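Local coordinates for protein rifamycin polyketide synthase (Amycolatopsis mediterranei, PDB 4LN9) that probably dehydrates a beta-hydroxyacyl polyketide intermediate, serving as the dehydratase domain of the terminal module of the rifamycin synthase, at residues V204-S209 with M247-A252; A168-P173 with V279-V284. All blocks are in the same frame, centred on the assembly; numbering follows the deposited sequence.

Contact 1: residues V204-S209 with M247-A252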
loop_
_atom_site.group_PDB
_atom_site.type_symbol
_atom_site.label_atom_id
_atom_site.label_comp_id
_atom_site.label_asym_id
_atom_site.label_seq_id
_atom_site.Cartn_x
_atom_site.Cartn_y
_atom_site.Cartn_z
ATOM N N VAL A 204 -38.155 -19.055 7.982
ATOM C CA VAL A 204 -38.131 -18.189 9.150
ATOM C C VAL A 204 -39.157 -18.672 10.168
ATOM O O VAL A 204 -40.226 -19.150 9.795
ATOM C CB VAL A 204 -38.459 -16.737 8.761
ATOM C CG1 VAL A 204 -38.746 -15.904 10.001
ATOM C CG2 VAL A 204 -37.317 -16.137 7.955
ATOM N N TRP A 205 -38.756 -18.713 11.439
ATOM C CA TRP A 205 -39.720 -18.901 12.524
ATOM C C TRP A 205 -39.652 -17.747 13.470
ATOM O O TRP A 205 -38.585 -17.166 13.674
ATOM C CB TRP A 205 -39.444 -20.192 13.289
ATOM C CG TRP A 205 -39.405 -21.425 12.424
ATOM C CD1 TRP A 205 -40.377 -22.414 12.306
ATOM C CD2 TRP A 205 -38.267 -21.913 11.643
ATOM N NE1 TRP A 205 -39.951 -23.415 11.472
ATOM C CE2 TRP A 205 -38.695 -23.173 11.035
ATOM C CE3 TRP A 205 -36.991 -21.437 11.379
ATOM C CZ2 TRP A 205 -37.863 -23.903 10.203
ATOM C CZ3 TRP A 205 -36.165 -22.178 10.532
ATOM C CH2 TRP A 205 -36.583 -23.393 9.980
ATOM N N ARG A 206 -40.754 -17.494 14.167
ATOM C CA ARG A 206 -40.820 -16.379 15.099
ATOM C C ARG A 206 -41.327 -16.838 16.461
ATOM O O ARG A 206 -42.143 -17.755 16.555
ATOM C CB ARG A 206 -41.717 -15.269 14.546
ATOM C CG ARG A 206 -41.872 -14.073 15.473
ATOM C CD ARG A 206 -43.014 -13.170 15.032
ATOM N NE ARG A 206 -42.877 -12.752 13.639
ATOM C CZ ARG A 206 -43.619 -13.223 12.642
ATOM N NH1 ARG A 206 -44.549 -14.138 12.879
ATOM N NH2 ARG A 206 -43.444 -12.765 11.410
ATOM N N ARG A 207 -40.838 -16.188 17.513
ATOM C CA ARG A 207 -41.163 -16.562 18.883
ATOM C C ARG A 207 -41.109 -15.293 19.738
ATOM O O ARG A 207 -40.281 -14.418 19.487
ATOM C CB ARG A 207 -40.137 -17.580 19.388
ATOM C CG ARG A 207 -40.491 -18.257 20.700
ATOM C CD ARG A 207 -39.226 -18.599 21.473
ATOM N NE ARG A 207 -38.900 -20.021 21.388
ATOM C CZ ARG A 207 -37.736 -20.547 21.753
ATOM N NH1 ARG A 207 -36.745 -19.763 22.159
ATOM N NH2 ARG A 207 -37.566 -21.863 21.726
ATOM N N GLY A 208 -42.113 -15.097 20.591
ATOM C CA GLY A 208 -42.217 -13.861 21.376
ATOM C C GLY A 208 -42.913 -12.743 20.618
ATOM O O GLY A 208 -43.406 -12.957 19.511
ATOM N N SER A 209 -42.970 -11.548 21.207
ATOM C CA SER A 209 -43.784 -10.473 20.638
ATOM C C SER A 209 -43.123 -9.090 20.613
ATOM O O SER A 209 -43.115 -8.425 19.576
ATOM C CB SER A 209 -45.160 -10.410 21.306
ATOM O OG SER A 209 -46.091 -9.722 20.483
ATOM N N MET A 247 -36.378 -8.743 8.264
ATOM C CA MET A 247 -37.181 -7.947 7.342
ATOM C C MET A 247 -38.084 -8.851 6.514
ATOM O O MET A 247 -39.276 -8.584 6.360
ATOM C CB MET A 247 -36.278 -7.138 6.410
ATOM C CG MET A 247 -35.672 -5.900 7.046
ATOM S SD MET A 247 -34.193 -5.349 6.173
ATOM C CE MET A 247 -34.748 -5.447 4.472
ATOM N N VAL A 248 -37.496 -9.903 5.952
ATOM C CA VAL A 248 -38.267 -10.948 5.294
ATOM C C VAL A 248 -39.409 -11.426 6.186
ATOM O O VAL A 248 -40.550 -11.544 5.738
ATOM C CB VAL A 248 -37.381 -12.150 4.912
ATOM C CG1 VAL A 248 -38.243 -13.342 4.526
ATOM C CG2 VAL A 248 -36.442 -11.774 3.776
ATOM N N SER A 249 -39.113 -11.616 7.468
ATOM C CA SER A 249 -40.138 -11.946 8.450
ATOM C C SER A 249 -41.257 -10.907 8.463
ATOM O O SER A 249 -42.435 -11.253 8.379
ATOM C CB SER A 249 -39.524 -12.078 9.846
ATOM O OG SER A 249 -40.478 -12.558 10.778
ATOM N N ALA A 250 -40.882 -9.634 8.536
ATOM C CA ALA A 250 -41.862 -8.554 8.616
ATOM C C ALA A 250 -42.643 -8.392 7.312
ATOM O O ALA A 250 -43.854 -8.178 7.329
ATOM C CB ALA A 250 -41.185 -7.247 9.001
ATOM N N ALA A 251 -41.953 -8.547 6.184
ATOM C CA ALA A 251 -42.574 -8.363 4.874
ATOM C C ALA A 251 -43.724 -9.340 4.621
ATOM O O ALA A 251 -44.557 -9.112 3.744
ATOM C CB ALA A 251 -41.533 -8.467 3.771
ATOM N N ALA A 252 -43.757 -10.433 5.377
ATOM C CA ALA A 252 -44.869 -11.379 5.309
ATOM C C ALA A 252 -45.890 -11.109 6.414
ATOM O O ALA A 252 -46.897 -11.809 6.533
ATOM C CB ALA A 252 -44.357 -12.810 5.393
#
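Two extended first torsions bring the polar groups of Arg206 and Ser249 together: CG of Arg206 stands opposite the backbone N (chi1 179°), while OG of Ser249 takes the same relation to its own N and leans from the helix toward the strand. The Arg206 chain then bends at chi3 (-54°), which turns the guanidinium back toward helix 236-251. There NH2 of Arg206 reaches OG of Ser249 at 3.0 Å. With an N-H...O angle of 123° this is a weak, strongly bent hydrogen bond, and OG approaches the guanidinium obliquely. NH2 of Arg206 also lies 3.5 Å from the carbonyl O of Ser249, which sits at the edge of the guanidinium, in its plane, though the pair does not qualify as a bond.

The apolar half of the contact belongs to Val204, two residues earlier on the same side of the strand. Its CG1 touches Ser249 at both side-chain atoms, 3.9 Å from CB and 3.8 Å from OG. One small residue thus meets a methyl group and a guanidinium, and these three residues supply most of the 163 Å² buried. Val204 and Ser249 are buried, whereas Arg206 is partly exposed. Val204 and Arg206 both also rest on Val178 of strand 176-178, and Val204 touches Thr215 and Ala217 of strand 214-220 as well. Helix 183-190 packs against Val248.

A strand of an antiparallel sheet laid against the last turn of helix 236-251 is the basic relation of the hotdog fold, here within the double hotdog of a polyketide synthase dehydratase.

Contact 2: residues A168-P173 with V279-V284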
loop_
_atom_site.group_PDB
_atom_site.type_symbol
_atom_site.label_atom_id
_atom_site.label_comp_id
_atom_site.label_asym_id
_atom_site.label_seq_id
_atom_site.Cartn_x
_atom_site.Cartn_y
_atom_site.Cartn_z
ATOM N N ALA A 168 -29.462 -27.230 18.466
ATOM C CA ALA A 168 -29.743 -28.648 18.238
ATOM C C ALA A 168 -31.237 -28.974 18.263
ATOM O O ALA A 168 -31.672 -29.959 17.667
ATOM C CB ALA A 168 -28.993 -29.509 19.243
ATOM N N ALA A 169 -32.000 -28.209 19.038
ATOM C CA ALA A 169 -33.447 -28.390 19.084
ATOM C C ALA A 169 -34.115 -27.495 18.047
ATOM O O ALA A 169 -34.331 -26.310 18.297
ATOM C CB ALA A 169 -33.974 -28.066 20.476
ATOM N N TRP A 170 -34.318 -28.019 16.844
ATOM C CA TRP A 170 -34.490 -27.160 15.677
ATOM C C TRP A 170 -35.541 -27.696 14.742
ATOM O O TRP A 170 -35.524 -28.879 14.407
ATOM C CB TRP A 170 -33.163 -27.017 14.945
ATOM C CG TRP A 170 -33.176 -25.949 13.884
ATOM C CD1 TRP A 170 -33.424 -26.107 12.526
ATOM C CD2 TRP A 170 -32.941 -24.511 14.066
ATOM N NE1 TRP A 170 -33.373 -24.898 11.880
ATOM C CE2 TRP A 170 -33.100 -23.900 12.749
ATOM C CE3 TRP A 170 -32.676 -23.696 15.156
ATOM C CZ2 TRP A 170 -32.941 -22.539 12.547
ATOM C CZ3 TRP A 170 -32.535 -22.323 14.943
ATOM C CH2 TRP A 170 -32.652 -21.762 13.668
ATOM N N PRO A 171 -36.447 -26.826 14.259
ATOM C CA PRO A 171 -36.668 -25.438 14.679
ATOM C C PRO A 171 -36.998 -25.359 16.164
ATOM O O PRO A 171 -37.416 -26.355 16.753
ATOM C CB PRO A 171 -37.890 -24.997 13.859
ATOM C CG PRO A 171 -38.103 -26.049 12.821
ATOM C CD PRO A 171 -37.514 -27.314 13.369
ATOM N N PRO A 172 -36.852 -24.167 16.763
ATOM C CA PRO A 172 -37.037 -24.105 18.210
ATOM C C PRO A 172 -38.493 -24.322 18.625
ATOM O O PRO A 172 -39.407 -23.916 17.906
ATOM C CB PRO A 172 -36.575 -22.689 18.555
ATOM C CG PRO A 172 -35.556 -22.377 17.511
ATOM C CD PRO A 172 -36.092 -23.011 16.249
ATOM N N PRO A 173 -38.703 -25.091 19.707
ATOM C CA PRO A 173 -39.993 -25.259 20.362
ATOM C C PRO A 173 -40.807 -23.972 20.476
ATOM O O PRO A 173 -40.300 -22.948 20.935
ATOM C CB PRO A 173 -39.602 -25.786 21.739
ATOM C CG PRO A 173 -38.400 -26.635 21.449
ATOM C CD PRO A 173 -37.694 -26.008 20.268
ATOM N N VAL A 279 -24.069 -22.259 4.617
ATOM C CA VAL A 279 -25.396 -22.569 5.133
ATOM C C VAL A 279 -25.394 -22.337 6.643
ATOM O O VAL A 279 -24.395 -22.616 7.303
ATOM C CB VAL A 279 -25.751 -24.043 4.854
ATOM C CG1 VAL A 279 -25.849 -24.290 3.356
ATOM C CG2 VAL A 279 -24.711 -24.962 5.480
ATOM N N LEU A 280 -26.398 -21.625 7.148
ATOM C CA LEU A 280 -26.413 -21.268 8.567
ATOM C C LEU A 280 -27.758 -21.590 9.205
ATOM O O LEU A 280 -28.795 -21.502 8.548
ATOM C CB LEU A 280 -26.111 -19.780 8.754
ATOM C CG LEU A 280 -24.757 -19.217 8.317
ATOM C CD1 LEU A 280 -24.743 -17.711 8.554
ATOM C CD2 LEU A 280 -23.608 -19.891 9.054
ATOM N N ARG A 281 -27.743 -21.863 10.505
ATOM C CA ARG A 281 -28.906 -21.641 11.355
ATOM C C ARG A 281 -28.647 -20.420 12.225
ATOM O O ARG A 281 -27.561 -20.273 12.785
ATOM C CB ARG A 281 -29.140 -22.855 12.259
ATOM C CG ARG A 281 -29.386 -24.162 11.524
ATOM C CD ARG A 281 -29.567 -25.301 12.517
ATOM N NE ARG A 281 -29.396 -26.606 11.885
ATOM C CZ ARG A 281 -29.491 -27.771 12.520
ATOM N NH1 ARG A 281 -29.713 -27.807 13.829
ATOM N NH2 ARG A 281 -29.316 -28.903 11.850
ATOM N N VAL A 282 -29.621 -19.519 12.289
ATOM C CA VAL A 282 -29.419 -18.223 12.928
ATOM C C VAL A 282 -30.509 -17.906 13.951
ATOM O O VAL A 282 -31.656 -18.335 13.805
ATOM C CB VAL A 282 -29.330 -17.086 11.889
ATOM C CG1 VAL A 282 -28.404 -17.480 10.749
ATOM C CG2 VAL A 282 -30.714 -16.742 11.360
ATOM N N ARG A 283 -30.102 -17.293 15.062
ATOM C CA ARG A 283 -31.035 -16.635 15.981
ATOM C C ARG A 283 -30.759 -15.136 16.025
ATOM O O ARG A 283 -29.638 -14.713 16.304
ATOM C CB ARG A 283 -30.914 -17.220 17.395
ATOM C CG ARG A 283 -31.719 -16.464 18.446
ATOM C CD ARG A 283 -31.431 -16.973 19.851
ATOM N NE ARG A 283 -32.253 -16.310 20.863
ATOM C CZ ARG A 283 -31.883 -15.222 21.532
ATOM N NH1 ARG A 283 -30.714 -14.651 21.275
ATOM N NH2 ARG A 283 -32.673 -14.713 22.468
ATOM N N VAL A 284 -31.781 -14.338 15.733
ATOM C CA VAL A 284 -31.658 -12.886 15.813
ATOM C C VAL A 284 -32.588 -12.320 16.882
ATOM O O VAL A 284 -33.770 -12.664 16.930
ATOM C CB VAL A 284 -31.951 -12.214 14.456
ATOM C CG1 VAL A 284 -31.857 -10.701 14.583
ATOM C CG2 VAL A 284 -30.982 -12.719 13.397
HETATM O O HOH W 1 -30.972 -30.080 14.937
#
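Trp170 and Arg281 meet chiefly through a flat stack. The indole and the guanidinium have their planes 22° apart, and the two side chains run past each other in opposite directions. The cation-pi component is off-centre: Arg281 CZ lies 4.6 Å from the centroid of the Trp170 five-membered ring and 28° off its normal. A CH-pi contact is better centred on that ring, for Arg281 CD stands 3.7 Å from the same centroid, only 4° off the normal. Because the arginine chain is extended from CG to NE, its methylenes follow the indole, with Arg281 CB reaching the six-membered ring at CZ2 (3.8 Å). Pro172 CD covers the opposite face of the indole, so the ring is sandwiched. The peptide bond between Trp170 and Pro171 is cis. At the ring edge, near its plane, Trp170 CH2 packs 3.6 Å from the carbonyl O of Val282.

The polar group begins with one water that joins the segments, accepting from Arg281 NH1 at 2.8 Å and donating to Ala168 O at 2.8 Å. The same NH1 bonds to the carbonyl O of Phe167, and NH2 forms a salt bridge with Glu299. At the indole, NE1 bonds to Glu218 OE2 of strand 214-220.

Partners on NH1 and NH2 probably fix the rotation of the guanidinium, and Glu299 would favour its charged form while partly balancing that charge. The chemistry therefore implies a loop held to strand 279-285 by dispersion and cation-pi attraction, with hydrogen bonds that probably help set the orientation of both flat groups.

Overall arrangement
From the N terminus, the loop before strand 176-178 comes first; residues 168-173 lie in it and meet strand 279-285 in contact 2, closing a long loop. Contact 1 lies wholly within it, closing a shorter excursion from strand 201-207 through strand 214-220 to helix 236-251. The loops therefore nest and do not cross. Contact 1 joins the sheet to the helix, contact 2 joins strand 279-285 to the loop that runs into strand 176-178, and their centres are about 14 Å apart. They also touch directly: Arg207 NH2 lies 3.0 Å from Pro173 O, a probable hydrogen bond, and Trp205 packs edge-to-face on Trp170.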